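Local coordinates for protein sialyltransferase 0160 (Photobacterium damselae, PDB 4R84) that transfers sialic acid from its CMP-activated donor to galactoside acceptors, probably in alpha-2,6 linkage, using a GT-B glycosyltransferase fold, at residues 48-53 and 60-65; 69-74 and 79-84; 365-370 and 377-382. One frame throughout, in Å; residues are numbered along the deposited sequence.

Interaction 1 of 3, residues 48-53 and 60-65; sequences LTPIDA and HSWEQT
W62 lays the benzene half of its indole against the extended chain of L48, T49 and P50, and the contact is almost wholly apolar. Over one face of the ring sits L48 CB, offset toward the rim and 4.0 Å from W62 CH2. P50 CD also packs there, 4.2 Å from W62 CZ2, a rigid pyrrolidine ring meeting a flat aromatic one. The ring also touches main chain: T49 N approaches W62 CZ2 obliquely at 3.6 Å, while T49 C lies at the edge, in the ring plane. A large indole suits this site because it can cover a backbone as well as side chains.

Polar groups are bound to other parts of the same domain. W62 NE1 hydrogen-bonds to I79 O, which fixes the rotation of the buried indole. T49 CB points away from the strand, and OG1 hydrogen-bonds to S80 OG; the beta-branched residue thus offers a hydroxyl to S80 while its backbone lies against the ring. With F81 and F98 also against the indole, W62 is consistent with the core tryptophan of an immunoglobulin-like (PKD-type) beta-sandwich.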
loop_
_atom_site.group_PDB
_atom_site.type_symbol
_atom_site.label_atom_id
_atom_site.label_comp_id
_atom_site.label_asym_id
_atom_site.label_seq_id
_atom_site.Cartn_x
_atom_site.Cartn_y
_atom_site.Cartn_z
ATOM N N LEU A 48 -7.757 28.166 -20.101
ATOM C CA LEU A 48 -6.612 29.064 -20.188
ATOM C C LEU A 48 -7.013 30.460 -19.703
ATOM O O LEU A 48 -8.041 31.017 -20.117
ATOM C CB LEU A 48 -6.054 29.108 -21.610
ATOM C CG LEU A 48 -5.277 27.837 -21.969
ATOM C CD1 LEU A 48 -5.169 27.670 -23.466
ATOM C CD2 LEU A 48 -3.899 27.789 -21.319
ATOM N N THR A 49 -6.180 31.030 -18.838
ATOM C CA THR A 49 -6.489 32.307 -18.208
ATOM C C THR A 49 -5.183 32.948 -17.741
ATOM O O THR A 49 -4.206 32.246 -17.474
ATOM C CB THR A 49 -7.454 32.120 -17.014
ATOM O OG1 THR A 49 -7.937 33.389 -16.562
ATOM C CG2 THR A 49 -6.759 31.400 -15.872
ATOM N N PRO A 50 -5.142 34.288 -17.674
ATOM C CA PRO A 50 -3.928 34.892 -17.117
ATOM C C PRO A 50 -3.740 34.526 -15.653
ATOM O O PRO A 50 -4.720 34.404 -14.922
ATOM C CB PRO A 50 -4.178 36.398 -17.279
ATOM C CG PRO A 50 -5.201 36.496 -18.400
ATOM C CD PRO A 50 -6.075 35.294 -18.213
ATOM N N ILE A 51 -2.492 34.332 -15.245
ATOM C CA ILE A 51 -2.165 34.024 -13.862
ATOM C C ILE A 51 -1.879 35.294 -13.065
ATOM O O ILE A 51 -0.972 36.051 -13.415
ATOM C CB ILE A 51 -0.949 33.090 -13.763
ATOM C CG1 ILE A 51 -1.245 31.763 -14.457
ATOM C CG2 ILE A 51 -0.564 32.876 -12.304
ATOM C CD1 ILE A 51 -2.600 31.188 -14.096
ATOM N N ASP A 52 -2.653 35.517 -12.005
ATOM C CA ASP A 52 -2.465 36.661 -11.104
ATOM C C ASP A 52 -2.349 37.993 -11.830
ATOM O O ASP A 52 -1.423 38.766 -11.580
ATOM C CB ASP A 52 -1.214 36.465 -10.237
ATOM C CG ASP A 52 -1.317 35.265 -9.315
ATOM O OD1 ASP A 52 -2.450 34.843 -8.998
ATOM O OD2 ASP A 52 -0.256 34.752 -8.898
ATOM N N ALA A 53 -3.294 38.257 -12.721
ATOM C CA ALA A 53 -3.279 39.483 -13.506
ATOM C C ALA A 53 -4.580 40.251 -13.269
ATOM O O ALA A 53 -5.541 39.695 -12.743
ATOM C CB ALA A 53 -3.088 39.163 -14.990
ATOM N N HIS A 60 -4.471 43.255 -25.093
ATOM C CA HIS A 60 -4.221 41.877 -24.652
ATOM C C HIS A 60 -4.325 40.904 -25.816
ATOM O O HIS A 60 -4.985 41.186 -26.817
ATOM C CB HIS A 60 -5.197 41.498 -23.536
ATOM C CG HIS A 60 -6.641 41.668 -23.905
ATOM N ND1 HIS A 60 -7.348 40.727 -24.623
ATOM C CD2 HIS A 60 -7.509 42.680 -23.657
ATOM C CE1 HIS A 60 -8.589 41.149 -24.796
ATOM N NE2 HIS A 60 -8.712 42.332 -24.221
ATOM N N SER A 61 -3.660 39.754 -25.688
ATOM C CA SER A 61 -3.721 38.740 -26.734
ATOM C C SER A 61 -3.272 37.374 -26.229
ATOM O O SER A 61 -2.476 37.288 -25.304
ATOM C CB SER A 61 -2.850 39.139 -27.919
ATOM O OG SER A 61 -1.494 39.159 -27.534
ATOM N N TRP A 62 -3.826 36.333 -26.844
ATOM C CA TRP A 62 -3.336 34.963 -26.696
ATOM C C TRP A 62 -2.696 34.540 -28.011
ATOM O O TRP A 62 -3.161 34.926 -29.092
ATOM C CB TRP A 62 -4.473 33.995 -26.349
ATOM C CG TRP A 62 -4.901 33.960 -24.912
ATOM C CD1 TRP A 62 -6.006 34.559 -24.371
ATOM C CD2 TRP A 62 -4.249 33.281 -23.842
ATOM N NE1 TRP A 62 -6.075 34.294 -23.028
ATOM C CE2 TRP A 62 -5.008 33.508 -22.678
ATOM C CE3 TRP A 62 -3.104 32.492 -23.756
ATOM C CZ2 TRP A 62 -4.648 32.987 -21.442
ATOM C CZ3 TRP A 62 -2.741 31.977 -22.526
ATOM C CH2 TRP A 62 -3.515 32.219 -21.386
ATOM N N GLU A 63 -1.632 33.758 -27.917
ATOM C CA GLU A 63 -1.008 33.139 -29.078
ATOM C C GLU A 63 -0.523 31.741 -28.705
ATOM O O GLU A 63 -0.150 31.486 -27.557
ATOM C CB GLU A 63 0.142 33.986 -29.615
ATOM C CG GLU A 63 1.241 34.267 -28.621
ATOM C CD GLU A 63 2.354 35.112 -29.220
ATOM O OE1 GLU A 63 2.580 36.232 -28.714
ATOM O OE2 GLU A 63 2.993 34.665 -30.198
ATOM N N GLN A 64 -0.524 30.840 -29.677
ATOM C CA GLN A 64 -0.012 29.487 -29.466
ATOM C C GLN A 64 1.428 29.378 -29.958
ATOM O O GLN A 64 1.724 29.761 -31.087
ATOM C CB GLN A 64 -0.894 28.467 -30.172
ATOM C CG GLN A 64 -0.476 27.034 -29.881
ATOM C CD GLN A 64 -1.338 26.038 -30.602
ATOM O OE1 GLN A 64 -2.342 26.400 -31.211
ATOM N NE2 GLN A 64 -0.972 24.763 -30.513
ATOM N N THR A 65 2.332 28.886 -29.111
ATOM C CA THR A 65 3.754 28.885 -29.461
ATOM C C THR A 65 4.361 27.512 -29.765
ATOM O O THR A 65 5.479 27.439 -30.274
ATOM C CB THR A 65 4.597 29.556 -28.352
ATOM O OG1 THR A 65 4.458 28.823 -27.131
ATOM C CG2 THR A 65 4.147 30.992 -28.113
#

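Interaction 2 of 3, residues 69-74 and 79-84; sequences PILNES and ISFDFV
I70 and L71 cross over F83 and F81 from a loop that runs roughly opposite to strand 81-84, the closest CA atoms, those of L71 and F83, being 8.3 Å apart with no hydrogen bond between the segments. The loop packs over residues of strands 81-84 and 92-101 in what is probably an immunoglobulin-like beta-sandwich, and the contact is made chiefly by apolar side chains.

L71 leaves its backbone at an angle to the strand, but with CG anti to the backbone N (chi1 -171°) the branch reaches back, and CD1 comes to 3.3 Å from F81 CZ. That is tight for two carbons. The methyl meets the outer rim of the ring obliquely, and the two side chains cross at about a right angle. I70 CB points at the strand directly. Its CD1 lies 3.9 Å from F83 CE1, and its CG2 approaches the same ring carbon at 4.1 Å, so both branches of the isoleucine are used on one corner of the ring. Branched aliphatic residues suit a loop that packs against the rims of two phenylalanine rings.

The ring of F83, on which I70 lies, belongs to the aromatic core and meets Y94 edge-to-face. The polar side of the loop is held from strand 59-66: the single atom Q64 OE1 accepts hydrogen bonds from I70 N and L71 N.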
loop_
_atom_site.group_PDB
_atom_site.type_symbol
_atom_site.label_atom_id
_atom_site.label_comp_id
_atom_site.label_asym_id
_atom_site.label_seq_id
_atom_site.Cartn_x
_atom_site.Cartn_y
_atom_site.Cartn_z
ATOM N N PRO A 69 -1.523 23.330 -34.336
ATOM C CA PRO A 69 -2.406 24.492 -34.204
ATOM C C PRO A 69 -3.814 24.138 -33.736
ATOM O O PRO A 69 -4.452 23.250 -34.297
ATOM C CB PRO A 69 -2.438 25.069 -35.630
ATOM C CG PRO A 69 -1.120 24.659 -36.210
ATOM C CD PRO A 69 -0.834 23.296 -35.638
ATOM N N ILE A 70 -4.279 24.818 -32.692
ATOM C CA ILE A 70 -5.558 24.489 -32.082
ATOM C C ILE A 70 -6.269 25.737 -31.551
ATOM O O ILE A 70 -7.465 25.705 -31.248
ATOM C CB ILE A 70 -5.369 23.458 -30.930
ATOM C CG1 ILE A 70 -6.689 22.754 -30.600
ATOM C CG2 ILE A 70 -4.793 24.133 -29.711
ATOM C CD1 ILE A 70 -6.531 21.601 -29.596
ATOM N N LEU A 71 -5.541 26.846 -31.476
ATOM C CA LEU A 71 -6.118 28.079 -30.966
ATOM C C LEU A 71 -7.101 28.618 -31.988
ATOM O O LEU A 71 -6.731 28.808 -33.142
ATOM C CB LEU A 71 -5.028 29.117 -30.674
ATOM C CG LEU A 71 -5.484 30.384 -29.941
ATOM C CD1 LEU A 71 -6.065 30.037 -28.592
ATOM C CD2 LEU A 71 -4.344 31.384 -29.795
ATOM N N ASN A 72 -8.342 28.859 -31.563
ATOM C CA ASN A 72 -9.350 29.470 -32.431
ATOM C C ASN A 72 -9.092 30.967 -32.563
ATOM O O ASN A 72 -8.665 31.614 -31.611
ATOM C CB ASN A 72 -10.761 29.254 -31.878
ATOM C CG ASN A 72 -11.189 27.804 -31.902
ATOM O OD1 ASN A 72 -11.042 27.116 -32.913
ATOM N ND2 ASN A 72 -11.744 27.336 -30.793
ATOM N N GLU A 73 -9.374 31.523 -33.735
ATOM C CA GLU A 73 -9.130 32.943 -33.961
ATOM C C GLU A 73 -9.814 33.847 -32.944
ATOM O O GLU A 73 -9.209 34.798 -32.446
ATOM C CB GLU A 73 -9.573 33.334 -35.376
ATOM C CG GLU A 73 -9.023 34.675 -35.864
ATOM C CD GLU A 73 -7.506 34.719 -35.950
ATOM O OE1 GLU A 73 -6.870 33.649 -36.056
ATOM O OE2 GLU A 73 -6.947 35.836 -35.903
ATOM N N SER A 74 -11.047 33.507 -32.585
ATOM C CA SER A 74 -11.836 34.329 -31.675
ATOM C C SER A 74 -11.223 34.405 -30.286
ATOM O O SER A 74 -11.346 35.415 -29.597
ATOM C CB SER A 74 -13.261 33.788 -31.586
ATOM O OG SER A 74 -13.262 32.445 -31.136
ATOM N N ILE A 79 -10.109 36.789 -22.742
ATOM C CA ILE A 79 -9.273 36.804 -21.559
ATOM C C ILE A 79 -9.090 35.373 -21.085
ATOM O O ILE A 79 -7.970 34.905 -20.914
ATOM C CB ILE A 79 -9.868 37.652 -20.420
ATOM C CG1 ILE A 79 -10.035 39.107 -20.866
ATOM C CG2 ILE A 79 -8.968 37.602 -19.202
ATOM C CD1 ILE A 79 -8.762 39.730 -21.400
ATOM N N SER A 80 -10.209 34.686 -20.880
ATOM C CA SER A 80 -10.189 33.274 -20.519
ATOM C C SER A 80 -10.933 32.493 -21.582
ATOM O O SER A 80 -11.939 32.964 -22.110
ATOM C CB SER A 80 -10.830 33.053 -19.149
ATOM O OG SER A 80 -10.125 33.747 -18.135
ATOM N N PHE A 81 -10.455 31.295 -21.898
ATOM C CA PHE A 81 -11.169 30.446 -22.845
ATOM C C PHE A 81 -10.854 28.987 -22.590
ATOM O O PHE A 81 -9.903 28.655 -21.875
ATOM C CB PHE A 81 -10.833 30.797 -24.298
ATOM C CG PHE A 81 -9.408 30.540 -24.676
ATOM C CD1 PHE A 81 -8.429 31.490 -24.426
ATOM C CD2 PHE A 81 -9.038 29.332 -25.251
ATOM C CE1 PHE A 81 -7.111 31.251 -24.761
ATOM C CE2 PHE A 81 -7.726 29.085 -25.589
ATOM C CZ PHE A 81 -6.755 30.054 -25.340
ATOM N N ASP A 82 -11.652 28.117 -23.194
ATOM C CA ASP A 82 -11.501 26.687 -22.940
ATOM C C ASP A 82 -10.626 25.983 -23.961
ATOM O O ASP A 82 -10.795 26.140 -25.170
ATOM C CB ASP A 82 -12.866 25.998 -22.913
ATOM C CG ASP A 82 -13.654 26.284 -21.646
ATOM O OD1 ASP A 82 -13.096 26.870 -20.689
ATOM O OD2 ASP A 82 -14.841 25.896 -21.601
ATOM N N PHE A 83 -9.687 25.200 -23.438
ATOM C CA PHE A 83 -8.914 24.239 -24.203
ATOM C C PHE A 83 -9.562 22.875 -23.981
ATOM O O PHE A 83 -9.623 22.393 -22.842
ATOM C CB PHE A 83 -7.448 24.246 -23.740
ATOM C CG PHE A 83 -6.587 23.162 -24.341
ATOM C CD1 PHE A 83 -5.876 23.388 -25.509
ATOM C CD2 PHE A 83 -6.440 21.928 -23.701
ATOM C CE1 PHE A 83 -5.060 22.397 -26.045
ATOM C CE2 PHE A 83 -5.636 20.931 -24.238
ATOM C CZ PHE A 83 -4.939 21.168 -25.403
ATOM N N VAL A 84 -10.066 22.271 -25.056
ATOM C CA VAL A 84 -10.590 20.909 -24.993
ATOM C C VAL A 84 -9.554 19.949 -25.546
ATOM O O VAL A 84 -9.183 20.046 -26.717
ATOM C CB VAL A 84 -11.887 20.743 -25.794
ATOM C CG1 VAL A 84 -12.411 19.306 -25.669
ATOM C CG2 VAL A 84 -12.929 21.750 -25.329
#

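Interaction 3 of 3, residues 365-370 and 377-382; sequences TTWAGG and AQQQVN
W367 holds its CG between the backbone N and the carbonyl carbon (chi1 55°), which swings the indole from its loop toward Q379 and Q380 on the helix; Q380 answers with a chain extended beyond CG (chi2 -177°), so that the side chains of W367 and Q380 slide past each other in opposite directions. The edge of the six-membered ring does the touching. Q379 CB lies in the ring plane, 3.8 Å from W367 CH2, and the side chain then bends, its amide standing at 74° to the ring. Q379 therefore serves here through its aliphatic part. Q380 NE2 reaches the same edge, 3.9 Å from W367 CZ3, and also lies 3.5 Å from T365 O without forming a hydrogen bond to it.

The amide of Q380 is buried and bonded at both ends: OE1 accepts from T364 N, and NE2 donates to Y376 O. A glutamine suits the site because one group can supply both a donor and an acceptor. The indole N-H is used on another side, W367 NE1 bonding to A503 OXT at the chain end, while Y376 meets the ring edge-to-face.

T365 brings its side chain to about 4 Å from the bound CMP-3-fluoro-sialic acid, so the loop borders the donor pocket. It leads from strand 358-362 of the parallel sheet into helix 373-388, and Q380 also packs on I413 and I417 of helix 412-419.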
loop_
_atom_site.group_PDB
_atom_site.type_symbol
_atom_site.label_atom_id
_atom_site.label_comp_id
_atom_site.label_asym_id
_atom_site.label_seq_id
_atom_site.Cartn_x
_atom_site.Cartn_y
_atom_site.Cartn_z
ATOM N N THR A 365 -6.142 -17.000 17.776
ATOM C CA THR A 365 -7.311 -17.863 17.813
ATOM C C THR A 365 -6.971 -19.179 18.503
ATOM O O THR A 365 -6.499 -19.184 19.633
ATOM C CB THR A 365 -7.867 -18.131 16.394
ATOM O OG1 THR A 365 -6.818 -18.629 15.555
ATOM C CG2 THR A 365 -8.397 -16.851 15.798
ATOM N N THR A 366 -7.225 -20.292 17.835
ATOM C CA THR A 366 -6.875 -21.603 18.373
ATOM C C THR A 366 -5.656 -22.108 17.615
ATOM O O THR A 366 -5.319 -21.579 16.552
ATOM C CB THR A 366 -8.043 -22.594 18.238
ATOM O OG1 THR A 366 -8.420 -22.687 16.859
ATOM C CG2 THR A 366 -9.241 -22.115 19.027
ATOM N N TRP A 367 -4.967 -23.103 18.166
ATOM C CA TRP A 367 -3.850 -23.708 17.460
ATOM C C TRP A 367 -3.898 -25.232 17.624
ATOM O O TRP A 367 -4.938 -25.789 17.980
ATOM C CB TRP A 367 -2.510 -23.105 17.941
ATOM C CG TRP A 367 -2.260 -23.172 19.426
ATOM C CD1 TRP A 367 -1.620 -24.177 20.096
ATOM C CD2 TRP A 367 -2.603 -22.188 20.420
ATOM N NE1 TRP A 367 -1.552 -23.889 21.430
ATOM C CE2 TRP A 367 -2.145 -22.676 21.660
ATOM C CE3 TRP A 367 -3.244 -20.946 20.380
ATOM C CZ2 TRP A 367 -2.322 -21.973 22.861
ATOM C CZ3 TRP A 367 -3.418 -20.243 21.579
ATOM C CH2 TRP A 367 -2.955 -20.763 22.799
ATOM N N ALA A 368 -2.795 -25.914 17.341
ATOM C CA ALA A 368 -2.806 -27.372 17.328
ATOM C C ALA A 368 -3.081 -27.968 18.710
ATOM O O ALA A 368 -2.963 -27.282 19.726
ATOM C CB ALA A 368 -1.488 -27.892 16.769
ATOM N N GLY A 369 -3.493 -29.234 18.745
ATOM C CA GLY A 369 -3.627 -29.937 20.007
ATOM C C GLY A 369 -5.002 -30.535 20.273
ATOM O O GLY A 369 -5.145 -31.392 21.137
ATOM N N GLY A 370 -6.020 -30.075 19.551
ATOM C CA GLY A 370 -7.352 -30.640 19.704
ATOM C C GLY A 370 -8.028 -30.335 21.032
ATOM O O GLY A 370 -8.901 -31.087 21.488
ATOM N N ALA A 377 -8.117 -19.970 25.090
ATOM C CA ALA A 377 -8.294 -18.691 25.780
ATOM C C ALA A 377 -7.524 -18.692 27.094
ATOM O O ALA A 377 -6.880 -17.708 27.447
ATOM C CB ALA A 377 -9.771 -18.411 26.032
ATOM N N GLN A 378 -7.578 -19.811 27.813
ATOM C CA GLN A 378 -6.917 -19.881 29.112
ATOM C C GLN A 378 -5.396 -19.783 28.993
ATOM O O GLN A 378 -4.745 -19.173 29.844
ATOM C CB GLN A 378 -7.309 -21.163 29.855
ATOM C CG GLN A 378 -6.670 -21.308 31.250
ATOM C CD GLN A 378 -6.989 -20.141 32.183
ATOM O OE1 GLN A 378 -8.139 -19.718 32.299
ATOM N NE2 GLN A 378 -5.969 -19.632 32.871
ATOM N N GLN A 379 -4.823 -20.376 27.951
ATOM C CA GLN A 379 -3.385 -20.293 27.774
ATOM C C GLN A 379 -2.943 -18.855 27.566
ATOM O O GLN A 379 -1.892 -18.440 28.060
ATOM C CB GLN A 379 -2.920 -21.151 26.603
ATOM C CG GLN A 379 -3.180 -22.636 26.793
ATOM C CD GLN A 379 -2.838 -23.097 28.203
ATOM O OE1 GLN A 379 -1.679 -23.125 28.589
ATOM N NE2 GLN A 379 -3.859 -23.506 28.959
ATOM N N GLN A 380 -3.764 -18.081 26.857
ATOM C CA GLN A 380 -3.420 -16.692 26.590
ATOM C C GLN A 380 -3.563 -15.869 27.861
ATOM O O GLN A 380 -2.739 -14.991 28.128
ATOM C CB GLN A 380 -4.273 -16.147 25.454
ATOM C CG GLN A 380 -4.045 -16.949 24.159
ATOM C CD GLN A 380 -4.825 -16.404 22.976
ATOM O OE1 GLN A 380 -4.619 -15.269 22.547
ATOM N NE2 GLN A 380 -5.737 -17.208 22.457
ATOM N N VAL A 381 -4.580 -16.178 28.663
ATOM C CA VAL A 381 -4.712 -15.556 29.977
ATOM C C VAL A 381 -3.477 -15.867 30.823
ATOM O O VAL A 381 -2.927 -14.988 31.496
ATOM C CB VAL A 381 -5.989 -16.025 30.707
ATOM C CG1 VAL A 381 -6.001 -15.510 32.136
ATOM C CG2 VAL A 381 -7.220 -15.504 29.970
ATOM N N ASN A 382 -3.004 -17.108 30.753
ATOM C CA ASN A 382 -1.794 -17.488 31.485
ATOM C C ASN A 382 -0.607 -16.653 31.015
ATOM O O ASN A 382 0.200 -16.208 31.829
ATOM C CB ASN A 382 -1.486 -18.972 31.309
ATOM C CG ASN A 382 -2.524 -19.869 31.957
ATOM O OD1 ASN A 382 -3.358 -19.414 32.741
ATOM N ND2 ASN A 382 -2.468 -21.161 31.639
#

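Interactions 1 and 2 are neighbours in the small N-terminal beta domain, their centres about 10 Å apart, and they follow one another along the chain. They join directly: L48 N lies 2.8 Å from F81 O, a pair that links strand 45-48 to strand 81-84. The two contacts share the core between strands 59-66 and 81-84. Interaction 3 comes much later in the sequence, in the sialyltransferase region, with its centre about 72 Å from the centre of each of the others and on the opposite side of the chain's centre. The first two thus concern the PKD-type region, probably an accessory domain, whereas the loop at T365 borders the donor pocket.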